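Uncharacterized protein (Bacteroides uniformis, PDB 4IYK) is of unknown function but probably binds carbohydrate, pairing a transthyretin-like N-terminal domain with an E-set-type C-terminal domain. Local coordinates at residues G31-N36 with Y198-A203; N81-E86 with A205-V210; P112-E115 with V120-A123; Q140-S145 with H215-V220. All blocks are in the same frame, centred on the assembly; numbering follows the deposited sequence.

Contact 1 (G31-N36 with Y198-A203); sequences GSDMEN and YFRIGA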
loop_
_atom_site.group_PDB
_atom_site.type_symbol
_atom_site.label_atom_id
_atom_site.label_comp_id
_atom_site.label_asym_id
_atom_site.label_seq_id
_atom_site.Cartn_x
_atom_site.Cartn_y
_atom_site.Cartn_z
ATOM N N GLY A 31 -1.040 3.164 -2.763
ATOM C CA GLY A 31 -1.111 3.063 -1.312
ATOM C C GLY A 31 -0.199 2.006 -0.726
ATOM O O GLY A 31 0.145 1.027 -1.394
ATOM N N SER A 32 0.197 2.200 0.534
ATOM C CA SER A 32 1.072 1.290 1.269
ATOM C C SER A 32 0.740 1.397 2.762
ATOM O O SER A 32 -0.377 1.782 3.102
ATOM C CB SER A 32 2.540 1.633 0.985
ATOM O OG SER A 32 3.429 0.702 1.578
ATOM N N ASP A 33 1.671 1.010 3.643
ATOM C CA ASP A 33 1.522 1.172 5.086
ATOM C C ASP A 33 2.520 2.239 5.491
ATOM O O ASP A 33 3.656 2.155 5.035
ATOM C CB ASP A 33 1.781 -0.153 5.844
ATOM C CG ASP A 33 0.815 -1.259 5.510
ATOM O OD1 ASP A 33 -0.241 -1.340 6.176
ATOM O OD2 ASP A 33 1.159 -2.107 4.655
HETATM N N MSE A 34 2.132 3.248 6.307
HETATM C CA MSE A 34 3.081 4.316 6.716
HETATM C C MSE A 34 4.311 3.728 7.413
HETATM O O MSE A 34 5.446 4.135 7.145
HETATM C CB MSE A 34 2.417 5.372 7.631
HETATM C CG MSE A 34 3.216 6.660 7.653
HETATM SE SE MSE A 34 2.180 8.175 8.255
HETATM C CE MSE A 34 3.325 9.564 7.606
ATOM N N GLU A 35 4.072 2.748 8.287
ATOM C CA GLU A 35 5.129 2.027 8.982
ATOM C C GLU A 35 5.258 0.648 8.329
ATOM O O GLU A 35 4.236 0.021 8.080
ATOM C CB GLU A 35 4.783 1.918 10.467
ATOM C CG GLU A 35 5.758 1.084 11.267
ATOM C CD GLU A 35 5.328 0.853 12.701
ATOM O OE1 GLU A 35 4.290 0.187 12.929
ATOM O OE2 GLU A 35 6.047 1.333 13.603
ATOM N N ASN A 36 6.495 0.193 8.027
ATOM C CA ASN A 36 6.779 -1.117 7.421
ATOM C C ASN A 36 6.167 -1.226 6.011
ATOM O O ASN A 36 5.649 -2.268 5.616
ATOM C CB ASN A 36 6.307 -2.280 8.347
ATOM C CG ASN A 36 7.093 -2.337 9.624
ATOM O OD1 ASN A 36 8.315 -2.278 9.608
ATOM N ND2 ASN A 36 6.413 -2.341 10.761
ATOM N N TYR A 198 -12.910 -0.553 8.693
ATOM C CA TYR A 198 -12.246 -0.281 7.437
ATOM C C TYR A 198 -11.618 -1.579 6.923
ATOM O O TYR A 198 -10.945 -2.296 7.679
ATOM C CB TYR A 198 -11.221 0.834 7.638
ATOM C CG TYR A 198 -11.858 2.161 8.031
ATOM C CD1 TYR A 198 -12.376 2.361 9.312
ATOM C CD2 TYR A 198 -11.973 3.204 7.111
ATOM C CE1 TYR A 198 -12.935 3.581 9.686
ATOM C CE2 TYR A 198 -12.516 4.440 7.482
ATOM C CZ TYR A 198 -13.008 4.617 8.766
ATOM O OH TYR A 198 -13.592 5.810 9.127
ATOM N N PHE A 199 -11.951 -1.921 5.673
ATOM C CA PHE A 199 -11.514 -3.154 5.008
ATOM C C PHE A 199 -10.635 -2.781 3.837
ATOM O O PHE A 199 -10.889 -1.778 3.157
ATOM C CB PHE A 199 -12.727 -4.007 4.571
ATOM C CG PHE A 199 -13.592 -4.431 5.732
ATOM C CD1 PHE A 199 -13.335 -5.619 6.418
ATOM C CD2 PHE A 199 -14.610 -3.606 6.199
ATOM C CE1 PHE A 199 -14.099 -5.982 7.538
ATOM C CE2 PHE A 199 -15.382 -3.976 7.308
ATOM C CZ PHE A 199 -15.114 -5.154 7.979
ATOM N N ARG A 200 -9.569 -3.538 3.640
ATOM C CA ARG A 200 -8.619 -3.229 2.574
ATOM C C ARG A 200 -8.068 -4.490 1.938
ATOM O O ARG A 200 -7.446 -5.329 2.603
ATOM C CB ARG A 200 -7.475 -2.364 3.131
ATOM C CG ARG A 200 -6.667 -1.594 2.078
ATOM C CD ARG A 200 -5.484 -0.934 2.769
ATOM N NE ARG A 200 -4.822 0.084 1.941
ATOM C CZ ARG A 200 -3.659 0.657 2.246
ATOM N NH1 ARG A 200 -3.024 0.328 3.355
ATOM N NH2 ARG A 200 -3.130 1.566 1.442
ATOM N N ILE A 201 -8.301 -4.631 0.634
ATOM C CA ILE A 201 -7.755 -5.753 -0.135
ATOM C C ILE A 201 -6.258 -5.498 -0.311
ATOM O O ILE A 201 -5.900 -4.415 -0.766
ATOM C CB ILE A 201 -8.435 -5.880 -1.530
ATOM C CG1 ILE A 201 -9.929 -6.189 -1.414
ATOM C CG2 ILE A 201 -7.687 -6.933 -2.437
ATOM C CD1 ILE A 201 -10.757 -5.750 -2.653
ATOM N N GLY A 202 -5.435 -6.493 0.005
ATOM C CA GLY A 202 -3.997 -6.469 -0.205
ATOM C C GLY A 202 -3.526 -7.636 -1.068
ATOM O O GLY A 202 -4.101 -8.727 -1.021
ATOM N N ALA A 203 -2.463 -7.428 -1.839
ATOM C CA ALA A 203 -1.855 -8.474 -2.666
ATOM C C ALA A 203 -0.360 -8.352 -2.579
ATOM O O ALA A 203 0.184 -7.281 -2.836
ATOM C CB ALA A 203 -2.317 -8.380 -4.117
#

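Contact 2 (N81-E86 with A205-V210); sequences NFYPFE and ADVSGV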
loop_
_atom_site.group_PDB
_atom_site.type_symbol
_atom_site.label_atom_id
_atom_site.label_comp_id
_atom_site.label_asym_id
_atom_site.label_seq_id
_atom_site.Cartn_x
_atom_site.Cartn_y
_atom_site.Cartn_z
ATOM N N ASN A 81 6.655 -1.517 -2.388
ATOM C CA ASN A 81 5.678 -2.290 -3.159
ATOM C C ASN A 81 5.679 -1.844 -4.641
ATOM O O ASN A 81 4.738 -2.126 -5.393
ATOM C CB ASN A 81 4.284 -2.195 -2.529
ATOM C CG ASN A 81 3.632 -0.839 -2.557
ATOM O OD1 ASN A 81 4.092 0.103 -3.245
ATOM N ND2 ASN A 81 2.463 -0.762 -1.899
ATOM N N PHE A 82 6.756 -1.156 -5.048
ATOM C CA PHE A 82 6.946 -0.749 -6.422
ATOM C C PHE A 82 8.407 -0.931 -6.762
ATOM O O PHE A 82 9.239 -1.036 -5.848
ATOM C CB PHE A 82 6.448 0.684 -6.694
ATOM C CG PHE A 82 7.027 1.786 -5.844
ATOM C CD1 PHE A 82 8.250 2.373 -6.174
ATOM C CD2 PHE A 82 6.306 2.315 -4.779
ATOM C CE1 PHE A 82 8.775 3.407 -5.400
ATOM C CE2 PHE A 82 6.830 3.354 -4.007
ATOM C CZ PHE A 82 8.053 3.904 -4.331
ATOM N N TYR A 83 8.718 -1.017 -8.067
ATOM C CA TYR A 83 10.098 -1.228 -8.524
ATOM C C TYR A 83 11.014 -0.092 -8.048
ATOM O O TYR A 83 10.655 1.094 -8.174
ATOM C CB TYR A 83 10.190 -1.407 -10.056
ATOM C CG TYR A 83 9.818 -2.805 -10.504
ATOM C CD1 TYR A 83 8.490 -3.148 -10.759
ATOM C CD2 TYR A 83 10.783 -3.799 -10.620
ATOM C CE1 TYR A 83 8.145 -4.429 -11.179
ATOM C CE2 TYR A 83 10.444 -5.093 -11.018
ATOM C CZ TYR A 83 9.115 -5.411 -11.255
ATOM O OH TYR A 83 8.769 -6.678 -11.655
ATOM N N PRO A 84 12.155 -0.477 -7.419
ATOM C CA PRO A 84 13.107 0.520 -6.917
ATOM C C PRO A 84 13.739 1.372 -8.015
ATOM O O PRO A 84 13.885 0.954 -9.164
ATOM C CB PRO A 84 14.184 -0.349 -6.241
ATOM C CG PRO A 84 14.141 -1.631 -6.967
ATOM C CD PRO A 84 12.663 -1.843 -7.183
ATOM N N PHE A 85 14.130 2.572 -7.623
ATOM C CA PHE A 85 14.803 3.558 -8.451
ATOM C C PHE A 85 15.332 4.673 -7.572
ATOM O O PHE A 85 14.970 4.796 -6.393
ATOM C CB PHE A 85 13.880 4.129 -9.572
ATOM C CG PHE A 85 12.686 4.940 -9.107
ATOM C CD1 PHE A 85 11.484 4.317 -8.790
ATOM C CD2 PHE A 85 12.747 6.326 -9.046
ATOM C CE1 PHE A 85 10.382 5.062 -8.374
ATOM C CE2 PHE A 85 11.633 7.073 -8.648
ATOM C CZ PHE A 85 10.462 6.433 -8.303
ATOM N N GLU A 86 16.157 5.511 -8.186
ATOM C CA GLU A 86 16.734 6.680 -7.576
ATOM C C GLU A 86 16.368 7.927 -8.349
ATOM O O GLU A 86 16.193 7.874 -9.570
ATOM C CB GLU A 86 18.253 6.538 -7.555
ATOM C CG GLU A 86 18.848 6.232 -6.207
ATOM C CD GLU A 86 20.350 6.429 -6.168
ATOM O OE1 GLU A 86 21.063 5.782 -6.971
ATOM O OE2 GLU A 86 20.816 7.240 -5.336
ATOM N N ALA A 205 3.234 -9.567 -3.875
ATOM C CA ALA A 205 3.952 -10.144 -5.023
ATOM C C ALA A 205 5.199 -10.908 -4.588
ATOM O O ALA A 205 5.665 -10.755 -3.467
ATOM C CB ALA A 205 4.351 -9.041 -5.996
ATOM N N ASP A 206 5.753 -11.681 -5.521
ATOM C CA ASP A 206 7.013 -12.408 -5.445
ATOM C C ASP A 206 7.846 -11.899 -6.644
ATOM O O ASP A 206 7.412 -12.038 -7.794
ATOM C CB ASP A 206 6.730 -13.917 -5.450
ATOM C CG ASP A 206 7.957 -14.806 -5.539
ATOM O OD1 ASP A 206 9.007 -14.438 -4.959
ATOM O OD2 ASP A 206 7.861 -15.875 -6.164
ATOM N N VAL A 207 8.955 -11.153 -6.346
ATOM C CA VAL A 207 9.841 -10.437 -7.283
ATOM C C VAL A 207 11.323 -10.559 -6.842
ATOM O O VAL A 207 11.609 -10.522 -5.638
ATOM C CB VAL A 207 9.441 -8.917 -7.371
ATOM C CG1 VAL A 207 10.166 -8.196 -8.515
ATOM C CG2 VAL A 207 7.929 -8.706 -7.471
ATOM N N SER A 208 12.272 -10.638 -7.811
ATOM C CA SER A 208 13.697 -10.711 -7.485
ATOM C C SER A 208 14.471 -9.402 -7.659
ATOM O O SER A 208 14.126 -8.585 -8.505
ATOM C CB SER A 208 14.370 -11.742 -8.360
ATOM O OG SER A 208 15.249 -11.062 -9.237
ATOM N N GLY A 209 15.606 -9.298 -6.964
ATOM C CA GLY A 209 16.542 -8.173 -7.077
ATOM C C GLY A 209 16.079 -6.909 -6.387
ATOM O O GLY A 209 16.834 -5.938 -6.282
ATOM N N VAL A 210 14.847 -6.951 -5.842
ATOM C CA VAL A 210 14.191 -5.793 -5.278
ATOM C C VAL A 210 14.130 -5.844 -3.762
ATOM O O VAL A 210 13.415 -5.046 -3.155
ATOM C CB VAL A 210 12.793 -5.617 -5.929
ATOM C CG1 VAL A 210 12.907 -5.599 -7.463
ATOM C CG2 VAL A 210 11.826 -6.708 -5.475
#

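Contact 3 (P112-E115 with V120-A123); sequences PKVE and VITA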
loop_
_atom_site.group_PDB
_atom_site.type_symbol
_atom_site.label_atom_id
_atom_site.label_comp_id
_atom_site.label_asym_id
_atom_site.label_seq_id
_atom_site.Cartn_x
_atom_site.Cartn_y
_atom_site.Cartn_z
ATOM N N PRO A 112 -11.814 -3.496 -7.503
ATOM C CA PRO A 112 -12.055 -3.950 -6.131
ATOM C C PRO A 112 -13.466 -3.607 -5.660
ATOM O O PRO A 112 -13.979 -2.521 -5.950
ATOM C CB PRO A 112 -10.990 -3.198 -5.329
ATOM C CG PRO A 112 -10.766 -1.959 -6.083
ATOM C CD PRO A 112 -10.846 -2.376 -7.516
ATOM N N LYS A 113 -14.097 -4.558 -4.972
ATOM C CA LYS A 113 -15.434 -4.423 -4.397
ATOM C C LYS A 113 -15.434 -5.086 -3.025
ATOM O O LYS A 113 -15.028 -6.236 -2.932
ATOM C CB LYS A 113 -16.458 -5.087 -5.334
ATOM C CG LYS A 113 -17.863 -4.521 -5.292
ATOM C CD LYS A 113 -18.752 -5.306 -6.261
ATOM C CE LYS A 113 -20.203 -4.879 -6.243
ATOM N NZ LYS A 113 -21.060 -5.781 -7.069
ATOM N N VAL A 114 -15.842 -4.361 -1.957
ATOM C CA VAL A 114 -15.930 -4.934 -0.606
ATOM C C VAL A 114 -17.341 -4.639 -0.088
ATOM O O VAL A 114 -17.728 -3.471 0.018
ATOM C CB VAL A 114 -14.831 -4.469 0.398
ATOM C CG1 VAL A 114 -14.928 -5.251 1.710
ATOM C CG2 VAL A 114 -13.425 -4.599 -0.193
ATOM N N GLU A 115 -18.120 -5.684 0.187
ATOM C CA GLU A 115 -19.461 -5.428 0.678
ATOM C C GLU A 115 -19.920 -6.450 1.708
ATOM O O GLU A 115 -19.415 -7.577 1.788
ATOM C CB GLU A 115 -20.491 -5.318 -0.469
ATOM C CG GLU A 115 -20.508 -6.450 -1.473
ATOM C CD GLU A 115 -21.446 -6.228 -2.646
ATOM O OE1 GLU A 115 -21.555 -5.073 -3.120
ATOM O OE2 GLU A 115 -22.058 -7.218 -3.106
ATOM N N VAL A 120 -21.766 -11.476 6.475
ATOM C CA VAL A 120 -20.464 -11.801 5.877
ATOM C C VAL A 120 -19.962 -10.599 5.089
ATOM O O VAL A 120 -20.728 -9.983 4.348
ATOM C CB VAL A 120 -20.513 -13.075 4.977
ATOM C CG1 VAL A 120 -19.147 -13.357 4.337
ATOM C CG2 VAL A 120 -20.998 -14.306 5.741
ATOM N N ILE A 121 -18.669 -10.290 5.243
ATOM C CA ILE A 121 -17.962 -9.279 4.467
ATOM C C ILE A 121 -17.297 -10.045 3.325
ATOM O O ILE A 121 -16.551 -10.977 3.596
ATOM C CB ILE A 121 -16.948 -8.455 5.314
ATOM C CG1 ILE A 121 -17.604 -7.853 6.592
ATOM C CG2 ILE A 121 -16.260 -7.379 4.449
ATOM C CD1 ILE A 121 -18.672 -6.802 6.389
ATOM N N THR A 122 -17.604 -9.694 2.058
ATOM C CA THR A 122 -17.018 -10.352 0.885
ATOM C C THR A 122 -16.257 -9.346 0.019
ATOM O O THR A 122 -16.797 -8.295 -0.326
ATOM C CB THR A 122 -18.095 -11.100 0.059
ATOM O OG1 THR A 122 -18.595 -12.162 0.857
ATOM C CG2 THR A 122 -17.541 -11.714 -1.230
ATOM N N ALA A 123 -15.024 -9.715 -0.381
ATOM C CA ALA A 123 -14.180 -8.927 -1.271
ATOM C C ALA A 123 -14.034 -9.663 -2.597
ATOM O O ALA A 123 -13.855 -10.879 -2.601
ATOM C CB ALA A 123 -12.812 -8.690 -0.638
#

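Contact 4 (Q140-S145 with H215-V220); sequences QLFAFS and HNYAPV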
loop_
_atom_site.group_PDB
_atom_site.type_symbol
_atom_site.label_atom_id
_atom_site.label_comp_id
_atom_site.label_asym_id
_atom_site.label_seq_id
_atom_site.Cartn_x
_atom_site.Cartn_y
_atom_site.Cartn_z
ATOM N N GLN A 140 -5.096 -10.942 0.772
ATOM C CA GLN A 140 -5.690 -10.792 2.080
ATOM C C GLN A 140 -6.637 -9.621 2.137
ATOM O O GLN A 140 -6.388 -8.565 1.529
ATOM C CB GLN A 140 -4.592 -10.631 3.155
ATOM C CG GLN A 140 -5.129 -10.663 4.592
ATOM C CD GLN A 140 -4.062 -11.016 5.591
ATOM O OE1 GLN A 140 -2.896 -11.183 5.267
ATOM N NE2 GLN A 140 -4.420 -11.052 6.834
ATOM N N LEU A 141 -7.734 -9.823 2.894
ATOM C CA LEU A 141 -8.711 -8.800 3.202
ATOM C C LEU A 141 -8.410 -8.324 4.614
ATOM O O LEU A 141 -8.758 -8.997 5.590
ATOM C CB LEU A 141 -10.173 -9.303 3.037
ATOM C CG LEU A 141 -11.291 -8.276 3.323
ATOM C CD1 LEU A 141 -11.160 -7.020 2.426
ATOM C CD2 LEU A 141 -12.684 -8.915 3.146
ATOM N N PHE A 142 -7.684 -7.194 4.723
ATOM C CA PHE A 142 -7.331 -6.650 6.033
ATOM C C PHE A 142 -8.496 -5.901 6.624
ATOM O O PHE A 142 -9.246 -5.257 5.896
ATOM C CB PHE A 142 -6.088 -5.748 5.956
ATOM C CG PHE A 142 -4.859 -6.482 5.476
ATOM C CD1 PHE A 142 -4.125 -7.294 6.347
ATOM C CD2 PHE A 142 -4.465 -6.415 4.137
ATOM C CE1 PHE A 142 -2.976 -7.963 5.901
ATOM C CE2 PHE A 142 -3.317 -7.092 3.691
ATOM C CZ PHE A 142 -2.594 -7.879 4.571
ATOM N N ALA A 143 -8.635 -5.964 7.949
ATOM C CA ALA A 143 -9.670 -5.239 8.683
ATOM C C ALA A 143 -9.104 -4.505 9.908
ATOM O O ALA A 143 -8.249 -5.050 10.623
ATOM C CB ALA A 143 -10.769 -6.212 9.127
ATOM N N PHE A 144 -9.606 -3.277 10.180
ATOM C CA PHE A 144 -9.238 -2.524 11.392
ATOM C C PHE A 144 -10.339 -1.518 11.784
ATOM O O PHE A 144 -11.175 -1.164 10.957
ATOM C CB PHE A 144 -7.871 -1.809 11.268
ATOM C CG PHE A 144 -7.207 -1.651 12.617
ATOM C CD1 PHE A 144 -6.731 -2.765 13.316
ATOM C CD2 PHE A 144 -7.093 -0.395 13.211
ATOM C CE1 PHE A 144 -6.115 -2.616 14.563
ATOM C CE2 PHE A 144 -6.496 -0.248 14.471
ATOM C CZ PHE A 144 -6.027 -1.355 15.148
ATOM N N SER A 145 -10.285 -1.015 13.019
ATOM C CA SER A 145 -11.260 -0.036 13.555
ATOM C C SER A 145 -10.981 1.412 13.041
ATOM O O SER A 145 -11.696 2.330 13.416
ATOM C CB SER A 145 -11.281 -0.064 15.083
ATOM O OG SER A 145 -9.967 0.159 15.569
ATOM N N HIS A 215 3.195 -5.402 0.389
ATOM C CA HIS A 215 1.877 -5.507 -0.221
ATOM C C HIS A 215 1.506 -4.319 -1.052
ATOM O O HIS A 215 1.797 -3.165 -0.702
ATOM C CB HIS A 215 0.764 -5.630 0.866
ATOM C CG HIS A 215 0.728 -6.931 1.596
ATOM N ND1 HIS A 215 1.571 -7.179 2.640
ATOM C CD2 HIS A 215 -0.124 -7.971 1.461
ATOM C CE1 HIS A 215 1.264 -8.391 3.076
ATOM N NE2 HIS A 215 0.216 -8.884 2.428
ATOM N N ASN A 216 0.733 -4.606 -2.098
ATOM C CA ASN A 216 0.007 -3.640 -2.896
ATOM C C ASN A 216 -1.439 -3.669 -2.384
ATOM O O ASN A 216 -1.870 -4.678 -1.856
ATOM C CB ASN A 216 0.113 -3.961 -4.365
ATOM C CG ASN A 216 1.480 -3.661 -4.922
ATOM O OD1 ASN A 216 2.218 -4.558 -5.276
ATOM N ND2 ASN A 216 1.846 -2.387 -5.013
ATOM N N TYR A 217 -2.171 -2.565 -2.531
ATOM C CA TYR A 217 -3.514 -2.413 -2.000
ATOM C C TYR A 217 -4.491 -1.763 -2.946
ATOM O O TYR A 217 -4.122 -0.961 -3.797
ATOM C CB TYR A 217 -3.443 -1.506 -0.739
ATOM C CG TYR A 217 -2.659 -2.090 0.412
ATOM C CD1 TYR A 217 -3.193 -3.100 1.199
ATOM C CD2 TYR A 217 -1.359 -1.662 0.686
ATOM C CE1 TYR A 217 -2.481 -3.637 2.271
ATOM C CE2 TYR A 217 -0.630 -2.198 1.746
ATOM C CZ TYR A 217 -1.203 -3.182 2.542
ATOM O OH TYR A 217 -0.539 -3.698 3.620
ATOM N N ALA A 218 -5.762 -2.058 -2.709
ATOM C CA ALA A 218 -6.913 -1.386 -3.283
ATOM C C ALA A 218 -7.311 -0.287 -2.274
ATOM O O ALA A 218 -6.865 -0.373 -1.132
ATOM C CB ALA A 218 -8.055 -2.369 -3.476
ATOM N N PRO A 219 -8.085 0.761 -2.634
ATOM C CA PRO A 219 -8.452 1.777 -1.621
ATOM C C PRO A 219 -9.323 1.183 -0.488
ATOM O O PRO A 219 -10.062 0.211 -0.706
ATOM C CB PRO A 219 -9.224 2.839 -2.436
ATOM C CG PRO A 219 -8.829 2.587 -3.878
ATOM C CD PRO A 219 -8.667 1.088 -3.951
ATOM N N VAL A 220 -9.194 1.743 0.719
ATOM C CA VAL A 220 -9.941 1.348 1.932
ATOM C C VAL A 220 -11.469 1.517 1.712
ATOM O O VAL A 220 -11.903 2.490 1.089
ATOM C CB VAL A 220 -9.450 2.171 3.147
ATOM C CG1 VAL A 220 -10.377 2.004 4.345
ATOM C CG2 VAL A 220 -8.031 1.797 3.524
HETATM O O HOH W 1 -1.154 -11.086 2.914
#

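Contact 1 (G31-N36 with Y198-A203)
Arg200 reaches across to the loop 31-36 and takes hold of one backbone oxygen, that of Ser32, with both terminal nitrogens. Arg200 NH1 lies 3.0 Å from Ser32 O and its bond is fairly straight, 154° at the hydrogen; Arg200 NH2 donates to the same Ser32 O at 3.2 Å with a more bent 143°. The oxygen sits at the edge of the guanidinium, in its plane, whereas both donors come from the same face of the carbonyl, NH2 moderately tilted and NH1 well above it. CG of Arg200 stands anti to its backbone N (chi1 -161°) and the chain then runs extended to NE, which carries the charged end from strand 196-206 to the loop. This is a joint between domains: the loop belongs to the transthyretin-like N-terminal domain, the strand to the E-set-type C-terminal one. A methionine in place of Arg200 would probably leave Ser32 O without its two cross-domain donors and Asp33 without the positive charge nearby. Gly31, having no side chain, lets the guanidinium close in, with Gly31 C 3.7 Å from Arg200 NH2. The side chain of Ser32 turns from the strand, and its OG bonds to Asn38 N. Asp33 OD1 stays 4.3 Å from Arg200 NH1, too far for a salt bridge, and Asp33 OD2 bonds instead to Tyr217 OH; Arg200 NH1 has a second acceptor in Val149 O.

Contact 2 (N81-E86 with A205-V210)
The ring of Tyr83 overlaps Val207 with its outer end: Val207 CG1 lies 3.8 Å from Tyr83 OH and 4.0 Å from Tyr83 CE2, an oblique approach that brings a single methyl to the hydroxyl end of the ring. CG1 stands anti to the backbone N of Val207 (chi1 -170°), and this is the branch that reaches the tyrosine. Nearer the root of the same ring, Val210 CG1 comes to 4.2 Å from Tyr83 CD2. Val210 CG1 also packs on the proline ring, 3.8 Å from Pro84 CD, the two side chains meeting at about a right angle, so one valine methyl touches two neighbouring residues. The contact spans the two domains: Tyr83 and Pro84 belong to the same run of chain as strand 85-92 of the transthyretin-like N-terminal domain, and the valines belong to the loop that follows strand 196-206 of the E-set-type C-terminal domain. No hydrogen bond passes between the segments, and the 155 Å² they bury rests on apolar contact. The polar end of Tyr83 is nevertheless anchored in the C-terminal domain, since its OH hydrogen-bonds to Glu133 OE2. Tyr106 meets the Tyr83 ring edge-to-face and also touches Pro84 and Val210.

Contact 3 (P112-E115 with V120-A123)
Glu115 and Thr122 are joined by two backbone hydrogen bonds, one in each direction. Thr122 N donates to Glu115 O at 2.8 Å, almost straight at 175° and nearly in line with the carbonyl; Glu115 N returns a bond to Thr122 O at 3.0 Å. Together they make the hydrogen-bonded pair of the antiparallel hairpin formed by strands 107-117 and 120-129, whose short segments run 4.8 Å apart at their closest. Val114 and Ala123 form the neighbouring non-hydrogen-bonded pair. There the backbones meet through CA-H...O contacts, the shortest from Ala123 CA to Lys113 O at 3.3 Å. The side chains of Val114 and Ala123 leave on the same face of the sheet, with Val114 CG2 4.2 Å from Ala123 CB. The other branch of Val114, CG1, stands anti to the backbone N (chi1 -173°) and meets the CG2 methyl of Ile121 at 3.7 Å, the two side chains crossing at a slant. This apolar face continues onto Phe199 and Ile201 of strand 196-206, consistent with the sandwich core of an E-set, immunoglobulin-like domain. Glu115 and Thr122 point from the other face, where Thr122 touches Thr179 and Ser181. The backbone bonds thus fix the register, while the alternation of side chains gives the hairpin one apolar face turned to the core and one more polar face.

Contact 4 (Q140-S145 with H215-V220)
A single water bridges His215 and Gln140: it lies 2.6 Å from His215 NE2, in the plane of the imidazole at its edge, and donates to Gln140 OE1 at 2.9 Å. The bridge lies within the E-set-type C-terminal domain, in the sheet where strand 196-206 runs between strands 135-144 and 216-224, so the side chains here meet across that middle strand. Beside this bridge Phe142 makes both direct side-chain contacts, with His215 and Tyr217. Its ring is directed edge-first at one face of His215 in a T-shaped pair, the planes at 83° and the centroids 5.3 Å apart; Phe142 CZ is the leading atom, 3.7 Å from His215 NE2. CG of Phe142 is anti to its carbonyl carbon (chi1 -61°), which swings the ring toward the histidine. On its flank Phe142 CE2 lies 3.8 Å from Tyr217 CE1, and it is the rim of the tyrosine ring that is touched, the two side chains crossing at about a right angle. With an alanine in place of Phe142, His215 would probably lose its aromatic neighbour and Tyr217 its contact with CE2, leaving the imidazole freer to turn. The Tyr217 hydroxyl, held by Asp33, also bonds to Asn151 N. One face of the Phe142 ring is covered from its own strand, where Gln140 CG sits 3.6 Å above the plane, offset toward the rim.

How the contacts relate
Contacts 1 and 2 join the N-terminal and C-terminal domains, while contacts 3 and 4 lie within the C-terminal one. Strand 196-206 serves contacts 1 and 2, whose centres are about 17 Å apart, and it is the sheet neighbour of both strands in contact 4, centred only about 5 Å from contact 1. The hairpin of contact 3 closes before contact 4 opens; its apolar face packs on Leu141 and Ala218 from contact 4. Contacts 2 and 3 lie on opposite sides of the chain's centre. Asn81 of contact 2 bonds to Gly31 O within its own domain and, across the interface, to His215 O and Asn216 ND2, while the segments of contacts 1, 2 and 4 alternate along the chain.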